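Local coordinates for putative DNA protection protein (Streptomyces coelicolor, PDB 4CYB), which probably oxidises and stores iron as a dodecameric member of the Dps family of ferritin-like proteins, at residues J[34-45]-J[98-106]; J[4-14]-J[81-92]. All blocks are in the same frame, centred on the assembly; numbering follows the deposited sequence.

Contact 1 (J[34-45]-J[98-106]); sequences DTRILHDLYKKY and TVPRPPDGV
Ile37 and Val99 form the tight, buried part of this contact: CG2 of Ile37 lies 3.6 Å from CG1 of Val99, the two side chains lying alongside each other and running opposite ways. The other branch of Val99, CG2, rests on Asp34, whose OD1 takes the backbone N-H of Thr98 at 3.0 Å; the same oxygen also binds Thr97. One turn further along the helix, Leu41 CD2 reaches CG of Pro102 at 3.7 Å. Residues 98-106 thus run along helix 18-48 of the ferritin-like four-helix bundle, within the long connection, holding the short helix 90-96, that joins its second and third bundle helices. Toward Gly105 apolar packing gives way to polar contacts and a water. Lys44 sets out with CG anti to the backbone N (chi1 178°), runs past Pro102 and bends at its last torsion (chi4 75°), where NZ donates hydrogen bonds to Pro103 O (3.0 Å), in that carbonyl's plane, and to Gly105 O (3.2 Å). A water that accepts from NZ donates to Asp104 O, the two oxygens 2.9 Å apart. Asp104 is partly exposed, its OD1 held by Arg101 NH2 in a salt bridge of 2.9 Å; Arg101 also reaches Glu95 of a second subunit.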
loop_
_atom_site.group_PDB
_atom_site.type_symbol
_atom_site.label_atom_id
_atom_site.label_comp_id
_atom_site.label_asym_id
_atom_site.label_seq_id
_atom_site.Cartn_x
_atom_site.Cartn_y
_atom_site.Cartn_z
ATOM N N ASP J 34 1.507 -36.051 1.584
ATOM C CA ASP J 34 0.373 -35.886 2.476
ATOM C C ASP J 34 -0.204 -34.439 2.487
ATOM O O ASP J 34 -1.434 -34.236 2.527
ATOM C CB ASP J 34 0.723 -36.306 3.899
ATOM C CG ASP J 34 1.125 -37.824 4.011
ATOM O OD1 ASP J 34 0.640 -38.661 3.209
ATOM O OD2 ASP J 34 1.957 -38.147 4.901
ATOM N N THR J 35 0.693 -33.480 2.408
ATOM C CA THR J 35 0.310 -32.082 2.434
ATOM C C THR J 35 -0.375 -31.714 1.102
ATOM O O THR J 35 -1.330 -30.924 1.099
ATOM C CB THR J 35 1.528 -31.175 2.639
ATOM O OG1 THR J 35 2.123 -31.447 3.917
ATOM C CG2 THR J 35 1.087 -29.671 2.625
ATOM N N ARG J 36 0.106 -32.246 -0.006
ATOM C CA ARG J 36 -0.672 -32.113 -1.278
ATOM C C ARG J 36 -2.129 -32.587 -1.176
ATOM O O ARG J 36 -3.064 -31.881 -1.602
ATOM C CB ARG J 36 0.024 -32.792 -2.454
ATOM C CG ARG J 36 1.374 -32.196 -2.801
ATOM C CD ARG J 36 1.160 -31.099 -3.824
ATOM N NE ARG J 36 0.556 -31.568 -5.066
ATOM C CZ ARG J 36 1.261 -32.139 -6.047
ATOM N NH1 ARG J 36 2.576 -32.335 -5.890
ATOM N NH2 ARG J 36 0.645 -32.572 -7.148
ATOM N N ILE J 37 -2.361 -33.747 -0.523
ATOM C CA ILE J 37 -3.750 -34.218 -0.380
ATOM C C ILE J 37 -4.528 -33.259 0.559
ATOM O O ILE J 37 -5.680 -32.955 0.314
ATOM C CB ILE J 37 -3.756 -35.654 0.249
ATOM C CG1 ILE J 37 -2.939 -36.589 -0.661
ATOM C CG2 ILE J 37 -5.194 -36.136 0.477
ATOM C CD1 ILE J 37 -3.544 -36.726 -2.048
ATOM N N LEU J 38 -3.885 -32.793 1.619
ATOM C CA LEU J 38 -4.534 -31.949 2.615
ATOM C C LEU J 38 -4.897 -30.585 2.004
ATOM O O LEU J 38 -6.008 -30.097 2.213
ATOM C CB LEU J 38 -3.659 -31.787 3.866
ATOM C CG LEU J 38 -4.314 -30.883 4.918
ATOM C CD1 LEU J 38 -5.744 -31.348 5.231
ATOM C CD2 LEU J 38 -3.431 -30.916 6.190
ATOM N N HIS J 39 -4.014 -30.065 1.152
ATOM C CA HIS J 39 -4.354 -28.799 0.447
ATOM C C HIS J 39 -5.637 -29.010 -0.366
ATOM O O HIS J 39 -6.565 -28.200 -0.356
ATOM C CB HIS J 39 -3.204 -28.383 -0.499
ATOM C CG HIS J 39 -3.637 -27.291 -1.461
ATOM N ND1 HIS J 39 -3.708 -25.972 -1.100
ATOM C CD2 HIS J 39 -4.177 -27.388 -2.705
ATOM C CE1 HIS J 39 -4.217 -25.247 -2.153
ATOM N NE2 HIS J 39 -4.488 -26.105 -3.127
ATOM N N ASP J 40 -5.660 -30.088 -1.145
ATOM C CA ASP J 40 -6.778 -30.384 -2.005
ATOM C C ASP J 40 -8.040 -30.733 -1.205
ATOM O O ASP J 40 -9.136 -30.432 -1.639
ATOM C CB ASP J 40 -6.395 -31.498 -2.987
ATOM C CG ASP J 40 -5.458 -30.966 -4.121
ATOM O OD1 ASP J 40 -5.230 -29.701 -4.247
ATOM O OD2 ASP J 40 -4.940 -31.811 -4.902
ATOM N N LEU J 41 -7.910 -31.323 -0.008
ATOM C CA LEU J 41 -9.103 -31.493 0.846
ATOM C C LEU J 41 -9.654 -30.129 1.327
ATOM O O LEU J 41 -10.859 -29.910 1.340
ATOM C CB LEU J 41 -8.747 -32.352 2.097
ATOM C CG LEU J 41 -8.641 -33.871 1.973
ATOM C CD1 LEU J 41 -8.234 -34.331 3.368
ATOM C CD2 LEU J 41 -10.038 -34.404 1.567
ATOM N N TYR J 42 -8.779 -29.199 1.681
ATOM C CA TYR J 42 -9.251 -27.919 2.159
ATOM C C TYR J 42 -9.936 -27.187 0.988
ATOM O O TYR J 42 -10.982 -26.604 1.197
ATOM C CB TYR J 42 -8.071 -27.079 2.676
ATOM C CG TYR J 42 -7.896 -27.188 4.132
ATOM C CD1 TYR J 42 -8.867 -26.675 4.993
ATOM C CD2 TYR J 42 -6.748 -27.817 4.665
ATOM C CE1 TYR J 42 -8.708 -26.746 6.353
ATOM C CE2 TYR J 42 -6.590 -27.915 6.044
ATOM C CZ TYR J 42 -7.583 -27.387 6.852
ATOM O OH TYR J 42 -7.452 -27.432 8.224
ATOM N N LYS J 43 -9.376 -27.231 -0.232
ATOM C CA LYS J 43 -10.048 -26.593 -1.401
ATOM C C LYS J 43 -11.380 -27.308 -1.760
ATOM O O LYS J 43 -12.408 -26.681 -1.969
ATOM C CB LYS J 43 -9.165 -26.571 -2.676
ATOM C CG LYS J 43 -7.951 -25.628 -2.609
ATOM C CD LYS J 43 -8.332 -24.149 -2.292
ATOM C CE LYS J 43 -9.276 -23.572 -3.398
ATOM N NZ LYS J 43 -9.339 -22.101 -3.171
ATOM N N LYS J 44 -11.379 -28.635 -1.718
ATOM C CA LYS J 44 -12.640 -29.403 -1.875
ATOM C C LYS J 44 -13.744 -28.903 -0.940
ATOM O O LYS J 44 -14.862 -28.623 -1.387
ATOM C CB LYS J 44 -12.397 -30.925 -1.746
ATOM C CG LYS J 44 -13.667 -31.859 -1.835
ATOM C CD LYS J 44 -13.309 -33.300 -1.376
ATOM C CE LYS J 44 -14.525 -34.236 -1.165
ATOM N NZ LYS J 44 -15.066 -34.654 -2.496
ATOM N N TYR J 45 -13.454 -28.767 0.346
ATOM C CA TYR J 45 -14.476 -28.407 1.290
ATOM C C TYR J 45 -14.784 -26.885 1.221
ATOM O O TYR J 45 -15.871 -26.498 1.494
ATOM C CB TYR J 45 -14.009 -28.843 2.680
ATOM C CG TYR J 45 -13.891 -30.366 2.794
ATOM C CD1 TYR J 45 -14.767 -31.221 2.057
ATOM C CD2 TYR J 45 -12.957 -30.950 3.641
ATOM C CE1 TYR J 45 -14.703 -32.612 2.163
ATOM C CE2 TYR J 45 -12.837 -32.354 3.704
ATOM C CZ TYR J 45 -13.709 -33.165 2.999
ATOM O OH TYR J 45 -13.591 -34.526 3.126
ATOM N N THR J 98 -0.225 -41.484 2.571
ATOM C CA THR J 98 -1.112 -42.388 3.265
ATOM C C THR J 98 -2.418 -41.714 3.751
ATOM O O THR J 98 -3.167 -42.287 4.535
ATOM C CB THR J 98 -0.391 -43.055 4.449
ATOM O OG1 THR J 98 0.143 -42.061 5.303
ATOM C CG2 THR J 98 0.751 -44.011 3.956
ATOM N N VAL J 99 -2.709 -40.495 3.284
ATOM C CA VAL J 99 -3.982 -39.867 3.620
ATOM C C VAL J 99 -5.064 -40.493 2.737
ATOM O O VAL J 99 -4.972 -40.405 1.519
ATOM C CB VAL J 99 -3.960 -38.306 3.360
ATOM C CG1 VAL J 99 -5.309 -37.679 3.749
ATOM C CG2 VAL J 99 -2.815 -37.683 4.136
ATOM N N PRO J 100 -6.135 -41.059 3.351
ATOM C CA PRO J 100 -7.170 -41.786 2.601
ATOM C C PRO J 100 -7.932 -40.869 1.638
ATOM O O PRO J 100 -8.112 -39.654 1.910
ATOM C CB PRO J 100 -8.124 -42.332 3.721
ATOM C CG PRO J 100 -7.242 -42.384 4.940
ATOM C CD PRO J 100 -6.336 -41.172 4.815
ATOM N N ARG J 101 -8.366 -41.434 0.512
ATOM C CA ARG J 101 -9.219 -40.695 -0.433
ATOM C C ARG J 101 -10.648 -40.482 0.126
ATOM O O ARG J 101 -11.304 -41.450 0.630
ATOM C CB ARG J 101 -9.290 -41.460 -1.759
ATOM C CG ARG J 101 -10.134 -40.761 -2.830
ATOM C CD ARG J 101 -10.107 -41.596 -4.100
ATOM N NE ARG J 101 -11.026 -41.073 -5.085
ATOM C CZ ARG J 101 -11.145 -41.556 -6.317
ATOM N NH1 ARG J 101 -10.325 -42.518 -6.731
ATOM N NH2 ARG J 101 -12.053 -41.066 -7.148
ATOM N N PRO J 102 -11.175 -39.240 0.047
ATOM C CA PRO J 102 -12.569 -39.037 0.506
ATOM C C PRO J 102 -13.569 -39.510 -0.520
ATOM O O PRO J 102 -13.189 -39.803 -1.645
ATOM C CB PRO J 102 -12.680 -37.496 0.616
ATOM C CG PRO J 102 -11.731 -36.988 -0.429
ATOM C CD PRO J 102 -10.587 -38.007 -0.533
ATOM N N PRO J 103 -14.886 -39.537 -0.184
ATOM C CA PRO J 103 -15.917 -39.773 -1.191
ATOM C C PRO J 103 -15.803 -38.724 -2.302
ATOM O O PRO J 103 -15.413 -37.564 -2.003
ATOM C CB PRO J 103 -17.233 -39.520 -0.433
ATOM C CG PRO J 103 -16.890 -39.838 1.031
ATOM C CD PRO J 103 -15.458 -39.286 1.158
ATOM N N ASP J 104 -16.148 -39.099 -3.527
ATOM C CA ASP J 104 -16.137 -38.113 -4.670
ATOM C C ASP J 104 -17.160 -37.014 -4.471
ATOM O O ASP J 104 -16.969 -35.877 -4.957
ATOM C CB ASP J 104 -16.500 -38.826 -5.951
ATOM C CG ASP J 104 -15.423 -39.792 -6.406
ATOM O OD1 ASP J 104 -14.306 -39.723 -5.883
ATOM O OD2 ASP J 104 -15.689 -40.621 -7.307
ATOM N N GLY J 105 -18.247 -37.358 -3.776
ATOM C CA GLY J 105 -19.371 -36.420 -3.594
ATOM C C GLY J 105 -19.270 -35.572 -2.324
ATOM O O GLY J 105 -18.159 -35.320 -1.783
ATOM N N VAL J 106 -20.421 -35.089 -1.878
ATOM C CA VAL J 106 -20.488 -34.141 -0.740
ATOM C C VAL J 106 -20.822 -34.893 0.535
ATOM O O VAL J 106 -21.866 -35.557 0.597
ATOM C CB VAL J 106 -21.567 -33.071 -0.990
ATOM C CG1 VAL J 106 -21.588 -32.014 0.123
ATOM C CG2 VAL J 106 -21.364 -32.403 -2.342
HETATM O O HOH W 1 -15.682 -33.337 -4.771
#

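Contact 2 (J[4-14]-J[81-92]); sequences QEFGTVKQFPV and TLGGVAVGDPRH
The ring of Phe6 lies between a histidine and a water: His92 points CE1 at the centre of one face, 3.3 Å above the plane, while on the opposite face a water stands at the same height. The aromatic pair is T-shaped, with centroids 4.4 Å apart and planes at 72°, His92 supplying the edge. That water accepts from Gly7 N and donates to Val85 O, bridging the segments behind the ring. With CG anti to the backbone N (chi1 -177°), the ring swings out to Val85 and Val87, CD2 meeting CG1 of Val85 at 4.0 Å. An alanine in place of Phe6 is likely to leave the edge of His92 without its aromatic face and open a gap beside Val85. Farther along, Gly83 O accepts two bonds, each of 2.9 Å: one from Gln4 NE2, nearly straight at 164° and in the plane of the amide, the other from Lys10 N. Methyl CG2 of Val85 packs against the same amide, and Gln4 OE1 binds Arg50 of a second subunit. Beyond them the Phe12 ring lays a face over Gly83 CA, with its edge at Thr81 O. Gly83, with positive phi, faces Lys10 O and Phe12 CB, a place suited to a residue with no side chain. Its backbone angles belong to the Schellman motif that ends helix 54-81, so the N-terminal tail docks on the C-terminal end of a bundle helix and the loop leaving it.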
loop_
_atom_site.group_PDB
_atom_site.type_symbol
_atom_site.label_atom_id
_atom_site.label_comp_id
_atom_site.label_asym_id
_atom_site.label_seq_id
_atom_site.Cartn_x
_atom_site.Cartn_y
_atom_site.Cartn_z
ATOM N N GLN J 4 17.469 -36.820 -14.213
ATOM C CA GLN J 4 17.694 -37.275 -12.840
ATOM C C GLN J 4 16.499 -38.108 -12.447
ATOM O O GLN J 4 15.368 -37.655 -12.630
ATOM C CB GLN J 4 17.882 -36.079 -11.868
ATOM C CG GLN J 4 18.060 -36.541 -10.391
ATOM C CD GLN J 4 18.339 -35.407 -9.430
ATOM O OE1 GLN J 4 18.414 -34.246 -9.817
ATOM N NE2 GLN J 4 18.479 -35.729 -8.167
ATOM N N GLU J 5 16.726 -39.309 -11.906
ATOM C CA GLU J 5 15.650 -40.184 -11.486
ATOM C C GLU J 5 15.066 -39.712 -10.199
ATOM O O GLU J 5 15.802 -39.226 -9.321
ATOM C CB GLU J 5 16.149 -41.655 -11.259
ATOM C CG GLU J 5 16.685 -42.336 -12.535
ATOM C CD GLU J 5 15.608 -42.746 -13.545
ATOM O OE1 GLU J 5 14.478 -43.134 -13.133
ATOM O OE2 GLU J 5 15.894 -42.702 -14.772
ATOM N N PHE J 6 13.750 -39.892 -10.068
ATOM C CA PHE J 6 13.113 -39.682 -8.789
ATOM C C PHE J 6 13.758 -40.610 -7.726
ATOM O O PHE J 6 14.178 -41.737 -8.064
ATOM C CB PHE J 6 11.577 -39.876 -8.876
ATOM C CG PHE J 6 10.882 -39.584 -7.578
ATOM C CD1 PHE J 6 10.778 -40.581 -6.578
ATOM C CD2 PHE J 6 10.371 -38.296 -7.311
ATOM C CE1 PHE J 6 10.191 -40.282 -5.366
ATOM C CE2 PHE J 6 9.794 -37.998 -6.101
ATOM C CZ PHE J 6 9.672 -38.994 -5.123
ATOM N N GLY J 7 13.845 -40.145 -6.490
ATOM C CA GLY J 7 14.437 -40.912 -5.378
ATOM C C GLY J 7 15.960 -40.978 -5.354
ATOM O O GLY J 7 16.516 -41.788 -4.611
ATOM N N THR J 8 16.633 -40.127 -6.142
ATOM C CA THR J 8 18.090 -39.929 -6.045
ATOM C C THR J 8 18.437 -38.508 -5.588
ATOM O O THR J 8 17.585 -37.612 -5.659
ATOM C CB THR J 8 18.789 -40.138 -7.407
ATOM O OG1 THR J 8 18.389 -39.121 -8.333
ATOM C CG2 THR J 8 18.479 -41.530 -7.996
ATOM N N VAL J 9 19.686 -38.289 -5.169
ATOM C CA VAL J 9 20.192 -36.926 -4.938
ATOM C C VAL J 9 21.424 -36.709 -5.825
ATOM O O VAL J 9 22.179 -37.691 -6.160
ATOM C CB VAL J 9 20.513 -36.644 -3.447
ATOM C CG1 VAL J 9 19.268 -36.677 -2.578
ATOM C CG2 VAL J 9 21.602 -37.606 -2.909
ATOM N N LYS J 10 21.648 -35.474 -6.255
ATOM C CA LYS J 10 22.855 -35.229 -7.005
ATOM C C LYS J 10 23.971 -34.812 -6.091
ATOM O O LYS J 10 23.750 -34.540 -4.920
ATOM C CB LYS J 10 22.678 -34.305 -8.230
ATOM C CG LYS J 10 21.924 -33.004 -8.025
ATOM C CD LYS J 10 21.772 -32.291 -9.374
ATOM C CE LYS J 10 21.040 -30.958 -9.207
ATOM N NZ LYS J 10 21.302 -29.998 -10.336
ATOM N N GLN J 11 25.189 -34.801 -6.615
ATOM C CA GLN J 11 26.280 -34.200 -5.877
ATOM C C GLN J 11 25.871 -32.723 -5.748
ATOM O O GLN J 11 25.574 -32.065 -6.768
ATOM C CB GLN J 11 27.625 -34.350 -6.607
ATOM C CG GLN J 11 28.737 -33.708 -5.798
ATOM C CD GLN J 11 28.680 -34.204 -4.348
ATOM O OE1 GLN J 11 28.920 -35.392 -4.082
ATOM N NE2 GLN J 11 28.307 -33.324 -3.416
ATOM N N PHE J 12 25.803 -32.224 -4.520
ATOM C CA PHE J 12 25.362 -30.831 -4.299
ATOM C C PHE J 12 26.185 -30.148 -3.200
ATOM O O PHE J 12 26.503 -30.778 -2.165
ATOM C CB PHE J 12 23.838 -30.780 -4.017
ATOM C CG PHE J 12 23.087 -29.706 -4.802
ATOM C CD1 PHE J 12 23.280 -29.541 -6.179
ATOM C CD2 PHE J 12 22.134 -28.893 -4.169
ATOM C CE1 PHE J 12 22.569 -28.574 -6.901
ATOM C CE2 PHE J 12 21.418 -27.914 -4.886
ATOM C CZ PHE J 12 21.637 -27.764 -6.257
ATOM N N PRO J 13 26.572 -28.864 -3.433
ATOM C CA PRO J 13 27.486 -28.160 -2.508
ATOM C C PRO J 13 26.759 -27.517 -1.293
ATOM O O PRO J 13 26.835 -26.285 -1.094
ATOM C CB PRO J 13 28.141 -27.090 -3.418
ATOM C CG PRO J 13 27.097 -26.786 -4.458
ATOM C CD PRO J 13 26.202 -28.007 -4.591
ATOM N N VAL J 14 26.058 -28.334 -0.495
ATOM C CA VAL J 14 25.342 -27.809 0.677
ATOM C C VAL J 14 25.834 -28.389 2.033
ATOM O O VAL J 14 25.065 -28.400 3.008
ATOM C CB VAL J 14 23.803 -27.925 0.515
ATOM C CG1 VAL J 14 23.316 -27.010 -0.631
ATOM C CG2 VAL J 14 23.381 -29.387 0.271
ATOM N N THR J 81 16.800 -28.133 -2.879
ATOM C CA THR J 81 17.973 -27.579 -2.256
ATOM C C THR J 81 18.922 -28.711 -1.781
ATOM O O THR J 81 20.152 -28.526 -1.763
ATOM C CB THR J 81 17.556 -26.728 -1.035
ATOM O OG1 THR J 81 16.814 -25.564 -1.506
ATOM C CG2 THR J 81 18.818 -26.276 -0.233
ATOM N N LEU J 82 18.354 -29.847 -1.403
ATOM C CA LEU J 82 19.194 -30.998 -0.961
ATOM C C LEU J 82 19.667 -31.834 -2.148
ATOM O O LEU J 82 20.330 -32.866 -1.943
ATOM C CB LEU J 82 18.366 -31.866 0.018
ATOM C CG LEU J 82 17.986 -31.120 1.302
ATOM C CD1 LEU J 82 16.926 -31.910 2.051
ATOM C CD2 LEU J 82 19.161 -30.900 2.243
ATOM N N GLY J 83 19.340 -31.419 -3.378
ATOM C CA GLY J 83 19.809 -32.149 -4.584
ATOM C C GLY J 83 18.842 -33.237 -5.007
ATOM O O GLY J 83 19.157 -34.041 -5.849
ATOM N N GLY J 84 17.683 -33.306 -4.353
ATOM C CA GLY J 84 16.688 -34.373 -4.618
ATOM C C GLY J 84 15.650 -33.965 -5.669
ATOM O O GLY J 84 15.830 -32.953 -6.409
ATOM N N VAL J 85 14.620 -34.786 -5.769
ATOM C CA VAL J 85 13.503 -34.572 -6.700
ATOM C C VAL J 85 12.194 -34.523 -5.943
ATOM O O VAL J 85 11.740 -35.548 -5.334
ATOM C CB VAL J 85 13.483 -35.649 -7.832
ATOM C CG1 VAL J 85 12.411 -35.298 -8.915
ATOM C CG2 VAL J 85 14.891 -35.747 -8.450
ATOM N N ALA J 86 11.558 -33.336 -5.953
ATOM C CA ALA J 86 10.249 -33.178 -5.259
ATOM C C ALA J 86 9.149 -33.941 -6.012
ATOM O O ALA J 86 9.123 -33.969 -7.275
ATOM C CB ALA J 86 9.888 -31.684 -5.159
ATOM N N VAL J 87 8.220 -34.542 -5.270
ATOM C CA VAL J 87 7.105 -35.231 -5.934
ATOM C C VAL J 87 6.255 -34.254 -6.785
ATOM O O VAL J 87 5.923 -33.145 -6.322
ATOM C CB VAL J 87 6.236 -35.997 -4.933
ATOM C CG1 VAL J 87 5.636 -35.088 -3.879
ATOM C CG2 VAL J 87 5.149 -36.771 -5.678
ATOM N N GLY J 88 5.987 -34.630 -8.030
ATOM C CA GLY J 88 5.389 -33.667 -9.007
ATOM C C GLY J 88 3.919 -33.910 -9.292
ATOM O O GLY J 88 3.057 -33.325 -8.678
ATOM N N ASP J 89 3.622 -34.738 -10.284
ATOM C CA ASP J 89 2.252 -34.992 -10.717
ATOM C C ASP J 89 1.423 -35.643 -9.604
ATOM O O ASP J 89 1.958 -36.497 -8.858
ATOM C CB ASP J 89 2.286 -35.880 -11.966
ATOM C CG ASP J 89 0.929 -36.058 -12.615
ATOM O OD1 ASP J 89 0.179 -36.943 -12.152
ATOM O OD2 ASP J 89 0.599 -35.339 -13.602
ATOM N N PRO J 90 0.141 -35.221 -9.463
ATOM C CA PRO J 90 -0.685 -35.823 -8.396
ATOM C C PRO J 90 -0.844 -37.373 -8.481
ATOM O O PRO J 90 -1.167 -38.027 -7.462
ATOM C CB PRO J 90 -2.062 -35.165 -8.579
ATOM C CG PRO J 90 -2.078 -34.673 -9.991
ATOM C CD PRO J 90 -0.649 -34.307 -10.336
ATOM N N ARG J 91 -0.607 -37.950 -9.654
ATOM C CA ARG J 91 -0.697 -39.412 -9.761
ATOM C C ARG J 91 0.466 -40.077 -9.066
ATOM O O ARG J 91 0.336 -41.228 -8.600
ATOM C CB ARG J 91 -0.811 -39.833 -11.238
ATOM C CG ARG J 91 -2.250 -39.528 -11.750
ATOM C CD ARG J 91 -2.354 -39.487 -13.292
ATOM N NE ARG J 91 -1.736 -38.252 -13.796
ATOM C CZ ARG J 91 -2.005 -37.671 -14.974
ATOM N NH1 ARG J 91 -2.852 -38.229 -15.804
ATOM N NH2 ARG J 91 -1.361 -36.560 -15.336
ATOM N N HIS J 92 1.600 -39.370 -8.983
ATOM C CA HIS J 92 2.696 -39.835 -8.129
ATOM C C HIS J 92 2.415 -39.615 -6.662
ATOM O O HIS J 92 2.653 -40.499 -5.825
ATOM C CB HIS J 92 4.019 -39.213 -8.592
ATOM C CG HIS J 92 5.249 -39.906 -8.044
ATOM N ND1 HIS J 92 6.475 -39.339 -8.066
ATOM C CD2 HIS J 92 5.396 -41.146 -7.409
ATOM C CE1 HIS J 92 7.368 -40.184 -7.527
ATOM N NE2 HIS J 92 6.707 -41.289 -7.113
HETATM O O HOH W 2 12.971 -38.008 -4.883
HETATM O O HOH W 3 15.365 -37.378 -3.830
#

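Overall arrangement
Contacts 1 and 2 have centres 24 Å apart, and their segments alternate along the chain. The connection between helices 54-81 and 109-136 supplies one segment to each: its first part receives the tail in contact 2, its last part follows helix 18-48 in contact 1. Arg36 joins them, NH2 lying 3.0 Å from Gly88 O in a probable hydrogen bond. It also forms a salt bridge with Asp40 of a second subunit, and Arg91 donates to Val99 O of that subunit. Neither contact contains Asp73 or Glu77, which bind iron here, or His46, an iron-binding residue next to Tyr45 but without iron in this chain; the Tyr45 and Thr81 side chains lie about 12 Å and 10 Å from bound iron.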